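Local atomic coordinates of glutathione transferase gst1-6 (Anopheles dirus, PDB entry 1V2A), a protein that probably catalyses the conjugation of glutathione to halide-bearing electrophiles, releasing the halide, as a homodimeric detoxifying transferase. Residues G101-R106 and I155-T160; L96-G101 and L132-Q137; I8-Q13 and V161-W166. All blocks are in the same frame, centred on the assembly; numbering follows the deposited sequence.

How the contacts relate
From the N terminus, the loop 8-13 after strand 2-5 comes first; contact 3 joins it to 161-166, closing the longest of the three loops and tying the thioredoxin-like N-terminal domain to the helical C-terminal one. Contacts 1 and 2 are both nested inside it. They start side by side on helix 86-115, sharing G101. Contact 2 closes first, from 96-101 to 132-137 on helix 122-141; contact 1 then runs from 101-106 to 155-160 on helix 152-162, so the two loops cross. D99 of contact 2 and T160 of contact 1 join these two contacts, and Y104 of contact 1 packs on the prolines of contact 3.

Contact 1. Residues G101-R106 and I155-T160; sequences GTLYKR and ICLLGT
The methyl CG2 of T160 sits between the roots of two neighbouring side chains of 101-106, L103 and Y104. It comes to the edge of the Y104 ring, near the ring plane, with CG2 3.5 Å from Y104 CD1. On its other flank the same methyl is 3.7 Å from CG of L103. A single torsion sorts the two branches of T160: with chi1 -62°, CG2 lies anti to the backbone N and points at helix 86-115, while OG1 lies beside that N. OG1 also rests against Y104, 3.7 Å from its CB, but its polar partner is D99, five residues before Y104 on helix 86-115: OG1 is hydrogen-bonded to OD1 of D99. The buried hydroxyl is thereby satisfied, and the threonine is tied to the helix it packs on. D99 O in turn receives a probable hydrogen bond from Y104 N, in keeping with the wider pi-type turn at 101-103. A second, looser apolar touch is made by L103 CD2 and L157 CD2, 4.3 Å apart. The short helical segments run nearly parallel, at 25° with their axes 10.1 Å apart at closest, and Y104 and T160 are the residues whose CA atoms come nearest, at 5.6 Å. Beyond T160 the Y104 ring carries its hydroxyl to P10 and P11; the nearest atoms of the Y104 side chain and the bound glutathione sulfonic acid are about 5 Å apart. L103 reaches A131, L132 and L135 of helix 122-141, and L157 packs on W180 of helix 175-185. Helix 152-162 thus lies in the buried core of the C-terminal domain, between helix 86-115 and helix 175-185, near the loop that leads from strand 2-5 into helix 13-22.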
loop_
_atom_site.group_PDB
_atom_site.type_symbol
_atom_site.label_atom_id
_atom_site.label_comp_id
_atom_site.label_asym_id
_atom_site.label_seq_id
_atom_site.Cartn_x
_atom_site.Cartn_y
_atom_site.Cartn_z
ATOM N N GLY B 101 -3.388 3.104 1.226
ATOM C CA GLY B 101 -3.473 3.294 2.661
ATOM C C GLY B 101 -4.076 4.575 3.213
ATOM O O GLY B 101 -4.247 4.698 4.423
ATOM N N THR B 102 -4.401 5.538 2.362
ATOM C CA THR B 102 -4.971 6.771 2.880
ATOM C C THR B 102 -6.317 7.114 2.277
ATOM O O THR B 102 -7.337 7.036 2.954
ATOM C CB THR B 102 -4.026 7.967 2.661
ATOM O OG1 THR B 102 -2.790 7.726 3.344
ATOM C CG2 THR B 102 -4.656 9.258 3.190
ATOM N N LEU B 103 -6.314 7.473 0.995
ATOM C CA LEU B 103 -7.536 7.870 0.302
ATOM C C LEU B 103 -8.552 6.772 0.058
ATOM O O LEU B 103 -9.698 6.894 0.473
ATOM C CB LEU B 103 -7.188 8.547 -1.027
ATOM C CG LEU B 103 -8.334 9.169 -1.842
ATOM C CD1 LEU B 103 -9.299 9.925 -0.942
ATOM C CD2 LEU B 103 -7.748 10.106 -2.877
ATOM N N TYR B 104 -8.151 5.701 -0.616
ATOM C CA TYR B 104 -9.094 4.634 -0.900
ATOM C C TYR B 104 -9.525 3.885 0.358
ATOM O O TYR B 104 -10.653 3.375 0.439
ATOM C CB TYR B 104 -8.512 3.651 -1.924
ATOM C CG TYR B 104 -9.566 2.718 -2.478
ATOM C CD1 TYR B 104 -10.679 3.225 -3.159
ATOM C CD2 TYR B 104 -9.502 1.344 -2.248
ATOM C CE1 TYR B 104 -11.711 2.389 -3.589
ATOM C CE2 TYR B 104 -10.531 0.490 -2.678
ATOM C CZ TYR B 104 -11.629 1.024 -3.345
ATOM O OH TYR B 104 -12.642 0.199 -3.757
ATOM N N LYS B 105 -8.632 3.823 1.340
ATOM C CA LYS B 105 -8.923 3.140 2.597
ATOM C C LYS B 105 -10.067 3.824 3.322
ATOM O O LYS B 105 -10.955 3.171 3.875
ATOM C CB LYS B 105 -7.684 3.141 3.499
ATOM C CG LYS B 105 -7.938 2.821 4.982
ATOM C CD LYS B 105 -8.224 1.334 5.261
ATOM C CE LYS B 105 -9.584 0.893 4.725
ATOM N NZ LYS B 105 -9.917 -0.535 5.000
ATOM N N ARG B 106 -10.030 5.148 3.324
ATOM C CA ARG B 106 -11.051 5.932 3.990
ATOM C C ARG B 106 -12.342 6.011 3.180
ATOM O O ARG B 106 -13.403 6.272 3.737
ATOM C CB ARG B 106 -10.499 7.329 4.300
ATOM C CG ARG B 106 -9.356 7.285 5.319
ATOM C CD ARG B 106 -8.700 8.635 5.502
ATOM N NE ARG B 106 -7.478 8.535 6.295
ATOM C CZ ARG B 106 -6.704 9.572 6.617
ATOM N NH1 ARG B 106 -7.028 10.796 6.214
ATOM N NH2 ARG B 106 -5.601 9.389 7.335
ATOM N N ILE B 155 -3.619 6.926 -12.862
ATOM C CA ILE B 155 -4.568 5.869 -13.184
ATOM C C ILE B 155 -5.216 5.236 -11.950
ATOM O O ILE B 155 -6.432 5.025 -11.936
ATOM C CB ILE B 155 -3.905 4.762 -14.023
ATOM C CG1 ILE B 155 -3.508 5.323 -15.396
ATOM C CG2 ILE B 155 -4.854 3.579 -14.163
ATOM C CD1 ILE B 155 -2.879 4.309 -16.327
ATOM N N CYS B 156 -4.414 4.928 -10.931
ATOM C CA CYS B 156 -4.935 4.319 -9.697
ATOM C C CYS B 156 -5.806 5.287 -8.894
ATOM O O CYS B 156 -6.850 4.900 -8.365
ATOM C CB CYS B 156 -3.794 3.835 -8.789
ATOM S SG CYS B 156 -2.727 2.541 -9.481
ATOM N N LEU B 157 -5.369 6.537 -8.787
ATOM C CA LEU B 157 -6.121 7.540 -8.038
ATOM C C LEU B 157 -7.419 7.923 -8.749
ATOM O O LEU B 157 -8.379 8.385 -8.117
ATOM C CB LEU B 157 -5.251 8.782 -7.813
ATOM C CG LEU B 157 -4.119 8.582 -6.796
ATOM C CD1 LEU B 157 -3.164 9.760 -6.815
ATOM C CD2 LEU B 157 -4.734 8.387 -5.413
ATOM N N LEU B 158 -7.441 7.741 -10.066
ATOM C CA LEU B 158 -8.625 8.043 -10.849
ATOM C C LEU B 158 -9.675 6.985 -10.518
ATOM O O LEU B 158 -10.863 7.272 -10.468
ATOM C CB LEU B 158 -8.299 8.011 -12.344
ATOM C CG LEU B 158 -9.513 7.915 -13.273
ATOM C CD1 LEU B 158 -10.418 9.134 -13.067
ATOM C CD2 LEU B 158 -9.034 7.819 -14.719
ATOM N N GLY B 159 -9.232 5.755 -10.282
ATOM C CA GLY B 159 -10.180 4.710 -9.946
ATOM C C GLY B 159 -10.769 5.009 -8.582
ATOM O O GLY B 159 -11.977 4.950 -8.371
ATOM N N THR B 160 -9.891 5.363 -7.657
ATOM C CA THR B 160 -10.269 5.674 -6.292
ATOM C C THR B 160 -11.225 6.843 -6.153
ATOM O O THR B 160 -12.184 6.774 -5.394
ATOM C CB THR B 160 -9.020 5.968 -5.463
ATOM O OG1 THR B 160 -8.196 4.795 -5.445
ATOM C CG2 THR B 160 -9.392 6.369 -4.040
#

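Contact 2. Residues L96-G101 and L132-Q137; sequences LFFDIG and LDLLEQ
F98 holds its CG anti to the backbone N (chi1 162°), which sends the ring out from helix 86-115 onto L134 and L135 of helix 122-141. The backbone turns CB of L134 toward this ring, and a CG anti to the carbonyl carbon (chi1 -82°) brings the branch carrying CD1 there as well. F98 CE1 lies 4.0 Å from L134 CB and 4.1 Å from L134 CD1. At the ring's far end, F98 CZ is 4.1 Å from the backbone N of L135, and F98 CE2 is 4.2 Å from L135 CD1. The phenyl group therefore spans the gap between segments 96-101 and 132-137, whose nearest CA atoms, those of F98 and L135, are 9.0 Å apart; it is the one side chain of 96-101 that touches 132-137. F138, a turn beyond L134, packs edge-to-face with the same ring, and L103 lies against it too. L135 also packs on V161, just past 155-160 on the chain, whereas L134 packs on Q48 of the second subunit. One residue before F98, F97 stacks with F97 and Y65 of that subunit. This is apolar helix-to-helix packing in the all-helical C-terminal domain of the glutathione transferase fold, close to the dimer interface.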
loop_
_atom_site.group_PDB
_atom_site.type_symbol
_atom_site.label_atom_id
_atom_site.label_comp_id
_atom_site.label_asym_id
_atom_site.label_seq_id
_atom_site.Cartn_x
_atom_site.Cartn_y
_atom_site.Cartn_z
ATOM N N LEU B 96 1.160 6.255 -4.540
ATOM C CA LEU B 96 0.504 4.960 -4.651
ATOM C C LEU B 96 0.184 4.419 -3.254
ATOM O O LEU B 96 -0.867 3.826 -3.044
ATOM C CB LEU B 96 1.385 3.950 -5.407
ATOM C CG LEU B 96 1.605 4.115 -6.917
ATOM C CD1 LEU B 96 2.623 3.087 -7.401
ATOM C CD2 LEU B 96 0.295 3.943 -7.668
ATOM N N PHE B 97 1.094 4.612 -2.304
ATOM C CA PHE B 97 0.856 4.141 -0.948
ATOM C C PHE B 97 -0.138 5.045 -0.247
ATOM O O PHE B 97 -0.773 4.661 0.736
ATOM C CB PHE B 97 2.171 4.023 -0.168
ATOM C CG PHE B 97 2.966 2.797 -0.538
ATOM C CD1 PHE B 97 3.944 2.853 -1.523
ATOM C CD2 PHE B 97 2.681 1.570 0.050
ATOM C CE1 PHE B 97 4.634 1.702 -1.924
ATOM C CE2 PHE B 97 3.357 0.412 -0.341
ATOM C CZ PHE B 97 4.339 0.478 -1.332
ATOM N N PHE B 98 -0.280 6.245 -0.791
ATOM C CA PHE B 98 -1.235 7.222 -0.294
ATOM C C PHE B 98 -2.622 6.706 -0.694
ATOM O O PHE B 98 -3.587 6.790 0.066
ATOM C CB PHE B 98 -0.982 8.575 -0.966
ATOM C CG PHE B 98 -2.136 9.526 -0.861
ATOM C CD1 PHE B 98 -2.425 10.161 0.342
ATOM C CD2 PHE B 98 -2.951 9.772 -1.961
ATOM C CE1 PHE B 98 -3.509 11.027 0.444
ATOM C CE2 PHE B 98 -4.029 10.630 -1.869
ATOM C CZ PHE B 98 -4.312 11.259 -0.668
ATOM N N ASP B 99 -2.693 6.150 -1.898
ATOM C CA ASP B 99 -3.933 5.625 -2.444
ATOM C C ASP B 99 -4.468 4.441 -1.668
ATOM O O ASP B 99 -5.581 4.478 -1.137
ATOM C CB ASP B 99 -3.719 5.212 -3.901
ATOM C CG ASP B 99 -5.015 4.895 -4.610
ATOM O OD1 ASP B 99 -5.920 5.748 -4.592
ATOM O OD2 ASP B 99 -5.130 3.798 -5.187
ATOM N N ILE B 100 -3.674 3.385 -1.596
ATOM C CA ILE B 100 -4.110 2.189 -0.913
ATOM C C ILE B 100 -4.300 2.371 0.583
ATOM O O ILE B 100 -5.273 1.856 1.144
ATOM C CB ILE B 100 -3.134 1.009 -1.160
ATOM C CG1 ILE B 100 -3.768 -0.281 -0.648
ATOM C CG2 ILE B 100 -1.801 1.250 -0.462
ATOM C CD1 ILE B 100 -2.918 -1.521 -0.842
ATOM N N GLY B 101 -3.388 3.104 1.226
ATOM C CA GLY B 101 -3.473 3.294 2.661
ATOM C C GLY B 101 -4.076 4.575 3.213
ATOM O O GLY B 101 -4.247 4.698 4.423
ATOM N N LEU B 132 -8.671 13.993 0.943
ATOM C CA LEU B 132 -9.001 14.735 -0.265
ATOM C C LEU B 132 -8.229 16.045 -0.356
ATOM O O LEU B 132 -7.710 16.395 -1.424
ATOM C CB LEU B 132 -10.509 15.000 -0.318
ATOM C CG LEU B 132 -11.394 13.749 -0.269
ATOM C CD1 LEU B 132 -12.853 14.162 -0.233
ATOM C CD2 LEU B 132 -11.115 12.864 -1.476
ATOM N N ASP B 133 -8.150 16.770 0.759
ATOM C CA ASP B 133 -7.417 18.032 0.771
ATOM C C ASP B 133 -5.986 17.770 0.332
ATOM O O ASP B 133 -5.378 18.574 -0.379
ATOM C CB ASP B 133 -7.417 18.654 2.172
ATOM C CG ASP B 133 -8.798 19.085 2.619
ATOM O OD1 ASP B 133 -9.511 19.709 1.802
ATOM O OD2 ASP B 133 -9.166 18.811 3.782
ATOM N N LEU B 134 -5.444 16.639 0.768
ATOM C CA LEU B 134 -4.086 16.272 0.402
ATOM C C LEU B 134 -4.010 16.056 -1.102
ATOM O O LEU B 134 -3.161 16.648 -1.779
ATOM C CB LEU B 134 -3.661 15.001 1.142
ATOM C CG LEU B 134 -3.168 15.228 2.574
ATOM C CD1 LEU B 134 -2.998 13.899 3.295
ATOM C CD2 LEU B 134 -1.851 15.991 2.524
ATOM N N LEU B 135 -4.900 15.210 -1.623
ATOM C CA LEU B 135 -4.927 14.941 -3.056
ATOM C C LEU B 135 -5.102 16.284 -3.763
ATOM O O LEU B 135 -4.436 16.570 -4.749
ATOM C CB LEU B 135 -6.087 14.007 -3.421
ATOM C CG LEU B 135 -6.182 13.652 -4.916
ATOM C CD1 LEU B 135 -4.952 12.836 -5.326
ATOM C CD2 LEU B 135 -7.449 12.861 -5.199
ATOM N N GLU B 136 -5.997 17.108 -3.236
ATOM C CA GLU B 136 -6.242 18.419 -3.811
ATOM C C GLU B 136 -4.908 19.163 -3.934
ATOM O O GLU B 136 -4.607 19.719 -4.987
ATOM C CB GLU B 136 -7.225 19.196 -2.931
ATOM C CG GLU B 136 -7.549 20.600 -3.416
ATOM C CD GLU B 136 -8.338 20.631 -4.718
ATOM O OE1 GLU B 136 -8.850 19.577 -5.160
ATOM O OE2 GLU B 136 -8.458 21.729 -5.295
ATOM N N GLN B 137 -4.107 19.155 -2.866
ATOM C CA GLN B 137 -2.801 19.821 -2.883
ATOM C C GLN B 137 -1.891 19.187 -3.932
ATOM O O GLN B 137 -1.245 19.887 -4.703
ATOM C CB GLN B 137 -2.116 19.738 -1.510
ATOM C CG GLN B 137 -2.790 20.549 -0.404
ATOM C CD GLN B 137 -2.119 20.377 0.954
ATOM O OE1 GLN B 137 -0.934 20.675 1.116
ATOM N NE2 GLN B 137 -2.878 19.900 1.938
#

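Contact 3. Residues I8-Q13 and V161-W166; sequences ISPPCQ and VTALNW. With GTS (glutathione sulfonic acid), chain F.
The indole of W166 meets I8 at a slant: methyl CG2 of I8 comes within 4.1 Å of CZ2 on the six-membered ring. At the edge of the indole, in its plane, lies A163 O, the carbonyl that also takes a weak hydrogen bond from the backbone N of W166. The second apolar touch is made by the P10 ring, whose CG stands 4.0 Å from the methyl CB of A163; these two residues also have the nearest CA atoms across the contact. Q13 points the same way, but its OE1 ends 4.5 Å from T162 OG1, too far to bond, and its NE2 is engaged by L7 O. P10 to Q13 form a type I beta turn, with Q13 N bonded to P10 O, which leads into helix 13-22. While P10 faces the C-terminal domain, S9 and P11 face the ligand. With OG anti to the backbone N (chi1 168°), S9 donates a hydrogen bond to sulfonate oxygen O1S of glutathione sulfonic acid, OG to O1S being 2.5 Å. P11 CD adds a contact to the same O1S at 3.5 Å. The sulfonate sulfur probably marks the place of the glutathione thiol, consistent with the serine that addresses this sulfur in Delta-class transferases. I51 N, E63 and S64 bind other parts of the ligand. The contact spans the two domains: the loop between strand 2-5 and helix 13-22 lies against the end of helix 152-162 and the 3-10 segment that follows it. Helix 191-206 borders the same loop, with I8 on D201 and T202 and Q13 on F194 and V198, while T162 touches R185 of helix 175-185.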
loop_
_atom_site.group_PDB
_atom_site.type_symbol
_atom_site.label_atom_id
_atom_site.label_comp_id
_atom_site.label_asym_id
_atom_site.label_seq_id
_atom_site.Cartn_x
_atom_site.Cartn_y
_atom_site.Cartn_z
ATOM N N ILE B 8 -16.911 -3.451 -11.542
ATOM C CA ILE B 8 -17.577 -2.780 -10.439
ATOM C C ILE B 8 -16.543 -2.519 -9.352
ATOM O O ILE B 8 -16.685 -1.598 -8.541
ATOM C CB ILE B 8 -18.728 -3.633 -9.860
ATOM C CG1 ILE B 8 -19.856 -3.771 -10.886
ATOM C CG2 ILE B 8 -19.302 -2.956 -8.627
ATOM C CD1 ILE B 8 -19.473 -4.498 -12.169
ATOM N N SER B 9 -15.498 -3.345 -9.354
ATOM C CA SER B 9 -14.403 -3.237 -8.401
ATOM C C SER B 9 -13.451 -2.122 -8.846
ATOM O O SER B 9 -12.852 -2.203 -9.921
ATOM C CB SER B 9 -13.653 -4.576 -8.327
ATOM O OG SER B 9 -12.422 -4.455 -7.634
ATOM N N PRO B 10 -13.323 -1.056 -8.038
ATOM C CA PRO B 10 -12.437 0.065 -8.368
ATOM C C PRO B 10 -10.967 -0.375 -8.518
ATOM O O PRO B 10 -10.265 0.081 -9.413
ATOM C CB PRO B 10 -12.663 1.036 -7.206
ATOM C CG PRO B 10 -14.098 0.778 -6.834
ATOM C CD PRO B 10 -14.143 -0.738 -6.854
ATOM N N PRO B 11 -10.481 -1.256 -7.633
ATOM C CA PRO B 11 -9.088 -1.688 -7.776
ATOM C C PRO B 11 -8.826 -2.315 -9.155
ATOM O O PRO B 11 -7.803 -2.044 -9.776
ATOM C CB PRO B 11 -8.925 -2.699 -6.639
ATOM C CG PRO B 11 -9.847 -2.161 -5.592
ATOM C CD PRO B 11 -11.068 -1.778 -6.387
ATOM N N CYS B 12 -9.754 -3.146 -9.628
ATOM C CA CYS B 12 -9.614 -3.807 -10.932
ATOM C C CYS B 12 -9.554 -2.892 -12.158
ATOM O O CYS B 12 -9.062 -3.297 -13.201
ATOM C CB CYS B 12 -10.760 -4.794 -11.160
ATOM S SG CYS B 12 -10.849 -6.166 -10.028
ATOM N N GLN B 13 -10.045 -1.664 -12.051
ATOM C CA GLN B 13 -10.056 -0.779 -13.215
ATOM C C GLN B 13 -8.696 -0.225 -13.604
ATOM O O GLN B 13 -8.520 0.252 -14.728
ATOM C CB GLN B 13 -11.036 0.385 -12.995
ATOM C CG GLN B 13 -12.346 -0.032 -12.351
ATOM C CD GLN B 13 -13.302 1.128 -12.155
ATOM O OE1 GLN B 13 -12.883 2.274 -12.006
ATOM N NE2 GLN B 13 -14.600 0.831 -12.139
ATOM N N VAL B 161 -10.969 7.923 -6.883
ATOM C CA VAL B 161 -11.823 9.097 -6.777
ATOM C C VAL B 161 -13.212 8.940 -7.385
ATOM O O VAL B 161 -14.178 9.418 -6.809
ATOM C CB VAL B 161 -11.137 10.339 -7.383
ATOM C CG1 VAL B 161 -12.033 11.560 -7.238
ATOM C CG2 VAL B 161 -9.813 10.579 -6.678
ATOM N N THR B 162 -13.327 8.278 -8.534
ATOM C CA THR B 162 -14.640 8.115 -9.144
ATOM C C THR B 162 -15.490 7.143 -8.326
ATOM O O THR B 162 -16.702 7.035 -8.535
ATOM C CB THR B 162 -14.564 7.592 -10.610
ATOM O OG1 THR B 162 -14.550 6.161 -10.619
ATOM C CG2 THR B 162 -13.324 8.113 -11.306
ATOM N N ALA B 163 -14.850 6.432 -7.401
ATOM C CA ALA B 163 -15.550 5.484 -6.547
ATOM C C ALA B 163 -16.380 6.259 -5.535
ATOM O O ALA B 163 -17.274 5.705 -4.900
ATOM C CB ALA B 163 -14.556 4.575 -5.826
ATOM N N LEU B 164 -16.067 7.543 -5.390
ATOM C CA LEU B 164 -16.794 8.423 -4.478
ATOM C C LEU B 164 -18.230 8.591 -4.955
ATOM O O LEU B 164 -19.084 9.090 -4.225
ATOM C CB LEU B 164 -16.120 9.803 -4.406
ATOM C CG LEU B 164 -14.886 9.920 -3.499
ATOM C CD1 LEU B 164 -14.281 11.307 -3.633
ATOM C CD2 LEU B 164 -15.281 9.647 -2.041
ATOM N N ASN B 165 -18.483 8.177 -6.189
ATOM C CA ASN B 165 -19.810 8.275 -6.780
ATOM C C ASN B 165 -20.890 7.481 -6.041
ATOM O O ASN B 165 -22.068 7.846 -6.088
ATOM C CB ASN B 165 -19.769 7.825 -8.244
ATOM C CG ASN B 165 -19.125 8.853 -9.148
ATOM O OD1 ASN B 165 -19.373 10.048 -9.011
ATOM N ND2 ASN B 165 -18.313 8.396 -10.092
ATOM N N TRP B 166 -20.500 6.398 -5.376
ATOM C CA TRP B 166 -21.470 5.581 -4.653
ATOM C C TRP B 166 -21.990 6.316 -3.422
ATOM O O TRP B 166 -23.056 6.001 -2.902
ATOM C CB TRP B 166 -20.847 4.260 -4.205
ATOM C CG TRP B 166 -20.486 3.326 -5.313
ATOM C CD1 TRP B 166 -19.274 3.210 -5.925
ATOM C CD2 TRP B 166 -21.337 2.346 -5.921
ATOM N NE1 TRP B 166 -19.311 2.215 -6.873
ATOM C CE2 TRP B 166 -20.569 1.667 -6.893
ATOM C CE3 TRP B 166 -22.677 1.970 -5.736
ATOM C CZ2 TRP B 166 -21.093 0.636 -7.678
ATOM C CZ3 TRP B 166 -23.199 0.940 -6.518
ATOM C CH2 TRP B 166 -22.406 0.288 -7.476
HETATM N N1 GTS F . -5.540 -4.157 -2.436
HETATM C CA1 GTS F . -6.258 -5.004 -3.346
HETATM C C1 GTS F . -5.873 -4.528 -4.724
HETATM O O11 GTS F . -5.836 -5.361 -5.610
HETATM O O12 GTS F . -5.588 -3.336 -4.909
HETATM C CB1 GTS F . -7.733 -4.856 -3.052
HETATM C CG1 GTS F . -8.645 -5.718 -3.948
HETATM C CD1 GTS F . -9.885 -6.191 -3.206
HETATM O OE1 GTS F . -10.090 -5.908 -2.014
HETATM N N2 GTS F . -10.712 -6.913 -3.958
HETATM C CA2 GTS F . -11.967 -7.441 -3.409
HETATM C C2 GTS F . -11.900 -8.929 -3.342
HETATM O O2 GTS F . -11.398 -9.579 -4.267
HETATM C CB2 GTS F . -13.206 -7.129 -4.243
HETATM S SG2 GTS F . -13.674 -5.385 -4.497
HETATM O O1S GTS F . -12.658 -4.622 -5.148
HETATM O O2S GTS F . -14.838 -5.411 -5.306
HETATM O O3S GTS F . -13.967 -4.757 -3.240
HETATM N N3 GTS F . -12.421 -9.452 -2.241
HETATM C CA3 GTS F . -12.438 -10.873 -2.044
HETATM C C3 GTS F . -11.906 -11.243 -0.708
HETATM O O31 GTS F . -11.903 -12.438 -0.449
HETATM O O32 GTS F . -11.521 -10.337 0.048
#